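Local coordinates for response regulator receiver protein (PDB 2ZAY), which probably relays a signal through a CheY-like receiver domain, the part modelled here, whose phosphorylation state would switch the larger protein's output, at residues A48-N61 / N77-R91. Numbering follows the deposited sequence.
Sequences AVKTHPHLIITEAN and NPQTASIPVIALSGR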
ATOM      1  N   ALA A  48      11.047   2.417   2.949  1.00 20.12           N
ATOM      2  CA  ALA A  48      10.869   1.121   2.296  1.00 21.54           C
ATOM      3  C   ALA A  48      12.212   0.464   2.022  1.00 22.81           C
ATOM      4  O   ALA A  48      12.394  -0.729   2.256  1.00 22.96           O
ATOM      5  CB  ALA A  48      10.096   1.287   0.995  1.00 21.23           C
ATOM      6  N   VAL A  49      13.160   1.253   1.526  1.00 23.83           N
ATOM      7  CA  VAL A  49      14.483   0.739   1.205  1.00 26.06           C
ATOM      8  C   VAL A  49      15.197   0.156   2.422  1.00 26.93           C
ATOM      9  O   VAL A  49      15.907  -0.838   2.301  1.00 27.99           O
ATOM     10  CB  VAL A  49      15.358   1.848   0.557  1.00 24.83           C
ATOM     11  CG1 VAL A  49      16.803   1.383   0.432  1.00 28.37           C
ATOM     12  CG2 VAL A  49      14.798   2.189  -0.828  1.00 26.67           C
ATOM     13  N   LYS A  50      14.996   0.743   3.598  1.00 26.89           N
ATOM     14  CA  LYS A  50      15.671   0.226   4.782  1.00 28.33           C
ATOM     15  C   LYS A  50      14.879  -0.763   5.631  1.00 26.58           C
ATOM     16  O   LYS A  50      15.471  -1.507   6.407  1.00 27.60           O
ATOM     17  CB  LYS A  50      16.172   1.378   5.663  1.00 30.62           C
ATOM     18  CG  LYS A  50      15.108   2.316   6.179  1.00 34.11           C
ATOM     19  CD  LYS A  50      15.763   3.534   6.828  1.00 34.78           C
ATOM     20  CE  LYS A  50      14.739   4.516   7.367  1.00 35.93           C
ATOM     21  NZ  LYS A  50      15.409   5.681   8.018  1.00 35.26           N
ATOM     22  N   THR A  51      13.557  -0.789   5.486  1.00 24.10           N
ATOM     23  CA  THR A  51      12.746  -1.711   6.277  1.00 23.85           C
ATOM     24  C   THR A  51      12.296  -2.927   5.481  1.00 22.06           C
ATOM     25  O   THR A  51      11.792  -3.894   6.048  1.00 22.22           O
ATOM     26  CB  THR A  51      11.495  -1.025   6.868  1.00 25.55           C
ATOM     27  OG1 THR A  51      10.565  -0.738   5.818  1.00 26.17           O
ATOM     28  CG2 THR A  51      11.878   0.273   7.577  1.00 25.93           C
ATOM     29  N   HIS A  52      12.451  -2.870   4.160  1.00 22.91           N
ATOM     30  CA  HIS A  52      12.097  -4.001   3.307  1.00 19.43           C
ATOM     31  C   HIS A  52      10.723  -4.616   3.599  1.00 19.78           C
ATOM     32  O   HIS A  52      10.622  -5.810   3.911  1.00 20.04           O
ATOM     33  CB  HIS A  52      13.166  -5.089   3.458  1.00 20.65           C
ATOM     34  CG  HIS A  52      14.565  -4.578   3.325  1.00 21.73           C
ATOM     35  ND1 HIS A  52      15.154  -4.327   2.105  1.00 22.32           N
ATOM     36  CD2 HIS A  52      15.473  -4.217   4.262  1.00 22.29           C
ATOM     37  CE1 HIS A  52      16.365  -3.832   2.296  1.00 22.35           C
ATOM     38  NE2 HIS A  52      16.582  -3.755   3.597  1.00 22.44           N
ATOM     39  N   PRO A  53       9.645  -3.821   3.503  1.00 19.35           N
ATOM     40  CA  PRO A  53       8.324  -4.401   3.772  1.00 18.35           C
ATOM     41  C   PRO A  53       8.034  -5.522   2.770  1.00 19.62           C
ATOM     42  O   PRO A  53       8.545  -5.492   1.649  1.00 18.35           O
ATOM     43  CB  PRO A  53       7.384  -3.213   3.585  1.00 19.83           C
ATOM     44  CG  PRO A  53       8.101  -2.381   2.537  1.00 19.54           C
ATOM     45  CD  PRO A  53       9.527  -2.426   3.043  1.00 17.78           C
ATOM     46  N   HIS A  54       7.227  -6.502   3.169  1.00 18.23           N
ATOM     47  CA  HIS A  54       6.879  -7.599   2.264  1.00 20.07           C
ATOM     48  C   HIS A  54       5.841  -7.121   1.256  1.00 19.79           C
ATOM     49  O   HIS A  54       5.718  -7.664   0.158  1.00 20.85           O
ATOM     50  CB  HIS A  54       6.300  -8.791   3.031  1.00 21.04           C
ATOM     51  CG  HIS A  54       7.289  -9.490   3.909  1.00 22.77           C
ATOM     52  ND1 HIS A  54       7.460  -9.168   5.238  1.00 21.52           N
ATOM     53  CD2 HIS A  54       8.164 -10.491   3.648  1.00 24.78           C
ATOM     54  CE1 HIS A  54       8.396  -9.942   5.760  1.00 24.91           C
ATOM     55  NE2 HIS A  54       8.840 -10.754   4.815  1.00 23.86           N
ATOM     56  N   LEU A  55       5.081  -6.107   1.649  1.00 19.71           N
ATOM     57  CA  LEU A  55       4.047  -5.560   0.783  1.00 19.64           C
ATOM     58  C   LEU A  55       3.803  -4.106   1.160  1.00 19.14           C
ATOM     59  O   LEU A  55       3.941  -3.728   2.322  1.00 19.79           O
ATOM     60  CB  LEU A  55       2.762  -6.385   0.917  1.00 21.50           C
ATOM     61  CG  LEU A  55       1.610  -5.969   0.000  1.00 22.27           C
ATOM     62  CD1 LEU A  55       0.751  -7.180  -0.337  1.00 28.54           C
ATOM     63  CD2 LEU A  55       0.795  -4.896   0.683  1.00 26.17           C
ATOM     64  N   ILE A  56       3.437  -3.295   0.174  1.00 17.78           N
ATOM     65  CA  ILE A  56       3.206  -1.877   0.406  1.00 18.28           C
ATOM     66  C   ILE A  56       1.795  -1.498   0.008  1.00 19.17           C
ATOM     67  O   ILE A  56       1.283  -1.951  -1.018  1.00 19.34           O
ATOM     68  CB  ILE A  56       4.224  -1.028  -0.402  1.00 17.77           C
ATOM     69  CG1 ILE A  56       5.644  -1.334   0.093  1.00 17.02           C
ATOM     70  CG2 ILE A  56       3.901   0.462  -0.276  1.00 16.05           C
ATOM     71  CD1 ILE A  56       6.740  -0.758  -0.773  1.00 19.99           C
ATOM     72  N   ILE A  57       1.154  -0.688   0.841  1.00 18.64           N
ATOM     73  CA  ILE A  57      -0.203  -0.231   0.565  1.00 19.61           C
ATOM     74  C   ILE A  57      -0.111   1.291   0.529  1.00 20.35           C
ATOM     75  O   ILE A  57       0.323   1.911   1.499  1.00 20.41           O
ATOM     76  CB  ILE A  57      -1.171  -0.633   1.695  1.00 19.98           C
ATOM     77  CG1 ILE A  57      -1.227  -2.153   1.830  1.00 23.27           C
ATOM     78  CG2 ILE A  57      -2.553  -0.062   1.419  1.00 21.96           C
ATOM     79  CD1 ILE A  57      -1.993  -2.624   3.071  1.00 22.22           C
ATOM     80  N   THR A  58      -0.509   1.899  -0.579  1.00 18.89           N
ATOM     81  CA  THR A  58      -0.427   3.350  -0.659  1.00 20.77           C
ATOM     82  C   THR A  58      -1.690   4.006  -1.175  1.00 22.47           C
ATOM     83  O   THR A  58      -2.409   3.443  -1.999  1.00 22.83           O
ATOM     84  CB  THR A  58       0.734   3.804  -1.572  1.00 21.83           C
ATOM     85  OG1 THR A  58       0.782   5.234  -1.590  1.00 21.14           O
ATOM     86  CG2 THR A  58       0.534   3.300  -3.008  1.00 20.28           C
ATOM     87  N   GLU A  59      -1.963   5.203  -0.666  1.00 23.98           N
ATOM     88  CA  GLU A  59      -3.105   5.977  -1.119  1.00 25.29           C
ATOM     89  C   GLU A  59      -2.748   6.309  -2.568  1.00 24.51           C
ATOM     90  O   GLU A  59      -1.590   6.597  -2.865  1.00 23.49           O
ATOM     91  CB  GLU A  59      -3.214   7.263  -0.298  1.00 27.02           C
ATOM     92  CG  GLU A  59      -4.426   8.117  -0.615  1.00 30.58           C
ATOM     93  CD  GLU A  59      -4.527   9.329   0.300  1.00 34.01           C
ATOM     94  OE1 GLU A  59      -5.579  10.006   0.289  1.00 35.31           O
ATOM     95  OE2 GLU A  59      -3.548   9.604   1.025  1.00 32.71           O
ATOM     96  N   ALA A  60      -3.727   6.266  -3.465  1.00 26.18           N
ATOM     97  CA  ALA A  60      -3.466   6.553  -4.870  1.00 27.35           C
ATOM     98  C   ALA A  60      -3.272   8.037  -5.144  1.00 29.72           C
ATOM     99  O   ALA A  60      -2.294   8.443  -5.768  1.00 30.81           O
ATOM    100  CB  ALA A  60      -4.601   6.019  -5.725  1.00 29.47           C
ATOM    101  N   ASN A  61      -4.203   8.850  -4.668  1.00 30.90           N
ATOM    102  CA  ASN A  61      -4.125  10.284  -4.897  1.00 34.01           C
ATOM    103  C   ASN A  61      -3.653  11.065  -3.676  1.00 33.95           C
ATOM    104  O   ASN A  61      -4.432  11.331  -2.765  1.00 35.55           O
ATOM    105  CB  ASN A  61      -5.494  10.787  -5.354  1.00 34.87           C
ATOM    106  CG  ASN A  61      -6.030   9.997  -6.535  1.00 36.47           C
ATOM    107  OD1 ASN A  61      -5.513  10.097  -7.648  1.00 36.40           O
ATOM    108  ND2 ASN A  61      -7.057   9.188  -6.293  1.00 38.31           N
ATOM    109  N   ASN A  77      14.766   1.284  -7.407  1.00 27.27           N
ATOM    110  CA  ASN A  77      15.743   0.688  -6.499  1.00 24.78           C
ATOM    111  C   ASN A  77      15.582  -0.834  -6.508  1.00 24.60           C
ATOM    112  O   ASN A  77      14.498  -1.356  -6.235  1.00 23.65           O
ATOM    113  CB  ASN A  77      15.522   1.231  -5.084  1.00 24.46           C
ATOM    114  CG  ASN A  77      16.657   0.896  -4.145  1.00 23.68           C
ATOM    115  OD1 ASN A  77      17.062  -0.262  -4.024  1.00 22.37           O
ATOM    116  ND2 ASN A  77      17.177   1.911  -3.465  1.00 23.67           N
ATOM    117  N   PRO A  78      16.662  -1.568  -6.833  1.00 23.46           N
ATOM    118  CA  PRO A  78      16.618  -3.034  -6.875  1.00 21.60           C
ATOM    119  C   PRO A  78      16.111  -3.665  -5.580  1.00 21.41           C
ATOM    120  O   PRO A  78      15.554  -4.755  -5.597  1.00 21.55           O
ATOM    121  CB  PRO A  78      18.069  -3.413  -7.173  1.00 21.84           C
ATOM    122  CG  PRO A  78      18.531  -2.272  -8.042  1.00 22.49           C
ATOM    123  CD  PRO A  78      17.971  -1.070  -7.297  1.00 23.75           C
ATOM    124  N   GLN A  79      16.296  -2.981  -4.458  1.00 20.62           N
ATOM    125  CA  GLN A  79      15.840  -3.521  -3.179  1.00 22.65           C
ATOM    126  C   GLN A  79      14.320  -3.548  -3.075  1.00 22.05           C
ATOM    127  O   GLN A  79      13.754  -4.454  -2.467  1.00 24.41           O
ATOM    128  CB  GLN A  79      16.396  -2.697  -2.016  1.00 23.28           C
ATOM    129  CG  GLN A  79      17.898  -2.782  -1.835  1.00 27.79           C
ATOM    130  CD  GLN A  79      18.373  -4.200  -1.587  1.00 33.81           C
ATOM    131  OE1 GLN A  79      17.872  -4.891  -0.691  1.00 39.20           O
ATOM    132  NE2 GLN A  79      19.344  -4.645  -2.376  1.00 34.03           N
ATOM    133  N   THR A  80      13.664  -2.570  -3.689  1.00 20.96           N
ATOM    134  CA  THR A  80      12.208  -2.456  -3.605  1.00 20.79           C
ATOM    135  C   THR A  80      11.411  -2.661  -4.893  1.00 21.66           C
ATOM    136  O   THR A  80      10.177  -2.692  -4.859  1.00 20.66           O
ATOM    137  CB  THR A  80      11.845  -1.069  -3.061  1.00 21.20           C
ATOM    138  OG1 THR A  80      12.376  -0.062  -3.942  1.00 21.86           O
ATOM    139  CG2 THR A  80      12.443  -0.879  -1.669  1.00 23.37           C
ATOM    140  N   ALA A  81      12.110  -2.800  -6.016  1.00 20.29           N
ATOM    141  CA  ALA A  81      11.470  -2.944  -7.322  1.00 20.64           C
ATOM    142  C   ALA A  81      10.496  -4.099  -7.507  1.00 21.68           C
ATOM    143  O   ALA A  81       9.634  -4.037  -8.389  1.00 20.05           O
ATOM    144  CB  ALA A  81      12.534  -2.994  -8.406  1.00 21.19           C
ATOM    145  N   SER A  82      10.636  -5.155  -6.707  1.00 18.11           N
ATOM    146  CA  SER A  82       9.740  -6.296  -6.825  1.00 21.24           C
ATOM    147  C   SER A  82       8.721  -6.418  -5.698  1.00 20.58           C
ATOM    148  O   SER A  82       7.911  -7.340  -5.705  1.00 21.38           O
ATOM    149  CB  SER A  82      10.536  -7.603  -6.931  1.00 21.91           C
ATOM    150  OG  SER A  82      11.185  -7.696  -8.188  1.00 24.78           O
ATOM    151  N   ILE A  83       8.751  -5.500  -4.733  1.00 20.17           N
ATOM    152  CA  ILE A  83       7.786  -5.559  -3.628  1.00 19.77           C
ATOM    153  C   ILE A  83       6.398  -5.254  -4.180  1.00 19.87           C
ATOM    154  O   ILE A  83       6.220  -4.275  -4.900  1.00 19.40           O
ATOM    155  CB  ILE A  83       8.107  -4.527  -2.536  1.00 19.32           C
ATOM    156  CG1 ILE A  83       9.461  -4.848  -1.891  1.00 21.04           C
ATOM    157  CG2 ILE A  83       6.988  -4.519  -1.496  1.00 19.55           C
ATOM    158  CD1 ILE A  83       9.946  -3.770  -0.904  1.00 20.94           C
ATOM    159  N   PRO A  84       5.396  -6.088  -3.858  1.00 19.80           N
ATOM    160  CA  PRO A  84       4.055  -5.805  -4.385  1.00 19.43           C
ATOM    161  C   PRO A  84       3.443  -4.553  -3.770  1.00 19.32           C
ATOM    162  O   PRO A  84       3.659  -4.259  -2.594  1.00 19.61           O
ATOM    163  CB  PRO A  84       3.268  -7.072  -4.045  1.00 20.09           C
ATOM    164  CG  PRO A  84       3.942  -7.567  -2.785  1.00 19.09           C
ATOM    165  CD  PRO A  84       5.413  -7.356  -3.104  1.00 20.15           C
ATOM    166  N   VAL A  85       2.682  -3.818  -4.573  1.00 18.24           N
ATOM    167  CA  VAL A  85       2.055  -2.584  -4.096  1.00 18.05           C
ATOM    168  C   VAL A  85       0.552  -2.599  -4.349  1.00 18.04           C
ATOM    169  O   VAL A  85       0.100  -2.844  -5.472  1.00 18.43           O
ATOM    170  CB  VAL A  85       2.672  -1.335  -4.792  1.00 16.74           C
ATOM    171  CG1 VAL A  85       2.133  -0.051  -4.142  1.00 18.79           C
ATOM    172  CG2 VAL A  85       4.202  -1.376  -4.686  1.00 17.92           C
ATOM    173  N   ILE A  86      -0.219  -2.348  -3.294  1.00 17.36           N
ATOM    174  CA  ILE A  86      -1.677  -2.300  -3.386  1.00 17.14           C
ATOM    175  C   ILE A  86      -2.090  -0.835  -3.327  1.00 18.76           C
ATOM    176  O   ILE A  86      -1.580  -0.084  -2.493  1.00 19.96           O
ATOM    177  CB  ILE A  86      -2.360  -3.023  -2.195  1.00 17.24           C
ATOM    178  CG1 ILE A  86      -2.161  -4.540  -2.303  1.00 16.34           C
ATOM    179  CG2 ILE A  86      -3.866  -2.683  -2.167  1.00 16.69           C
ATOM    180  CD1 ILE A  86      -2.790  -5.299  -1.151  1.00 18.47           C
ATOM    181  N   ALA A  87      -2.992  -0.421  -4.211  1.00 18.95           N
ATOM    182  CA  ALA A  87      -3.463   0.956  -4.200  1.00 20.23           C
ATOM    183  C   ALA A  87      -4.783   1.069  -3.454  1.00 20.10           C
ATOM    184  O   ALA A  87      -5.660   0.217  -3.584  1.00 20.46           O
ATOM    185  CB  ALA A  87      -3.634   1.480  -5.629  1.00 19.10           C
ATOM    186  N   LEU A  88      -4.904   2.135  -2.671  1.00 21.71           N
ATOM    187  CA  LEU A  88      -6.105   2.430  -1.907  1.00 23.64           C
ATOM    188  C   LEU A  88      -6.593   3.765  -2.464  1.00 23.64           C
ATOM    189  O   LEU A  88      -5.832   4.722  -2.533  1.00 24.04           O
ATOM    190  CB  LEU A  88      -5.757   2.572  -0.424  1.00 26.06           C
ATOM    191  CG  LEU A  88      -6.266   1.507   0.548  1.00 30.17           C
ATOM    192  CD1 LEU A  88      -6.008   0.109   0.016  1.00 28.58           C
ATOM    193  CD2 LEU A  88      -5.593   1.724   1.901  1.00 32.10           C
ATOM    194  N   SER A  89      -7.850   3.843  -2.879  1.00 25.40           N
ATOM    195  CA  SER A  89      -8.316   5.104  -3.428  1.00 25.58           C
ATOM    196  C   SER A  89      -9.706   5.504  -2.991  1.00 26.67           C
ATOM    197  O   SER A  89     -10.621   4.678  -2.933  1.00 23.54           O
ATOM    198  CB  SER A  89      -8.260   5.070  -4.956  1.00 27.17           C
ATOM    199  OG  SER A  89      -8.785   6.271  -5.497  1.00 26.74           O
ATOM    200  N   GLY A  90      -9.846   6.787  -2.682  1.00 28.58           N
ATOM    201  CA  GLY A  90     -11.127   7.318  -2.267  1.00 32.25           C
ATOM    202  C   GLY A  90     -11.968   7.736  -3.459  1.00 32.71           C
ATOM    203  O   GLY A  90     -13.088   8.214  -3.290  1.00 34.51           O
ATOM    204  N   ARG A  91     -11.428   7.571  -4.664  1.00 32.46           N
ATOM    205  CA  ARG A  91     -12.156   7.920  -5.884  1.00 33.84           C
ATOM    206  C   ARG A  91     -12.659   6.631  -6.510  1.00 33.67           C
ATOM    207  O   ARG A  91     -13.859   6.431  -6.689  1.00 34.79           O
ATOM    208  CB  ARG A  91     -11.238   8.665  -6.857  1.00 34.24           C
ATOM    209  CG  ARG A  91     -10.661   9.920  -6.249  1.00 37.26           C
ATOM    210  CD  ARG A  91      -9.906  10.766  -7.256  1.00 40.21           C
ATOM    211  NE  ARG A  91      -9.537  12.046  -6.658  1.00 42.57           N
ATOM    212  CZ  ARG A  91      -8.976  13.054  -7.317  1.00 42.21           C
ATOM    213  NH1 ARG A  91      -8.711  12.938  -8.613  1.00 40.92           N
ATOM    214  NH2 ARG A  91      -8.690  14.181  -6.677  1.00 42.55           N
TER
HETATM  215  O   HOH W   1      13.514  -5.119   0.179  1.00 26.54           O
HETATM  216  O   HOH W   2      -7.058   8.459  -3.081  1.00 40.42           O
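I57 and L88 meet obliquely on one face of the adjacent strands 55-59 and 85-89: CG2 of I57, anti to its own N, nestles against both methyls of L88, 3.6 Å from CD2. Next along that face, L55 sends CD2 to within 4.0 Å of I86 CD1 and crosses P84 nearly at right angles. On the reverse face I56 CG1 lies 3.8 Å from I83 CG2, and T58 CG2 rests on V85 CG1. Between the two faces the parallel backbones are joined, I56 N donating to P84 O and I86 N to I56 O (2.8 Å, 168°). Beyond the strands, where helix 41-51 meets the loop after helix 67-75, the ND2 end of N77 abuts V49 CG2 (3.6 Å), while OD1 accepts Q79 N on an in-plane lone pair, an Asx turn. With an alanine here, Q79 N would probably lose that acceptor and a gap would open beside V49. Water 1 bridges H52 ND1 and Q79 O. At the far end N61 CG sits over the rim of one face of the R91 guanidinium, its ND2 hydrogen-bonded to E96 OE1. A right-handed beta-alpha-beta crossover through helix 67-75 joins the two strands; strand 9-14 flanks 55-59, strand 107-110 flanks 85-89, and helix 115-129 packs on L55, I57 and P84.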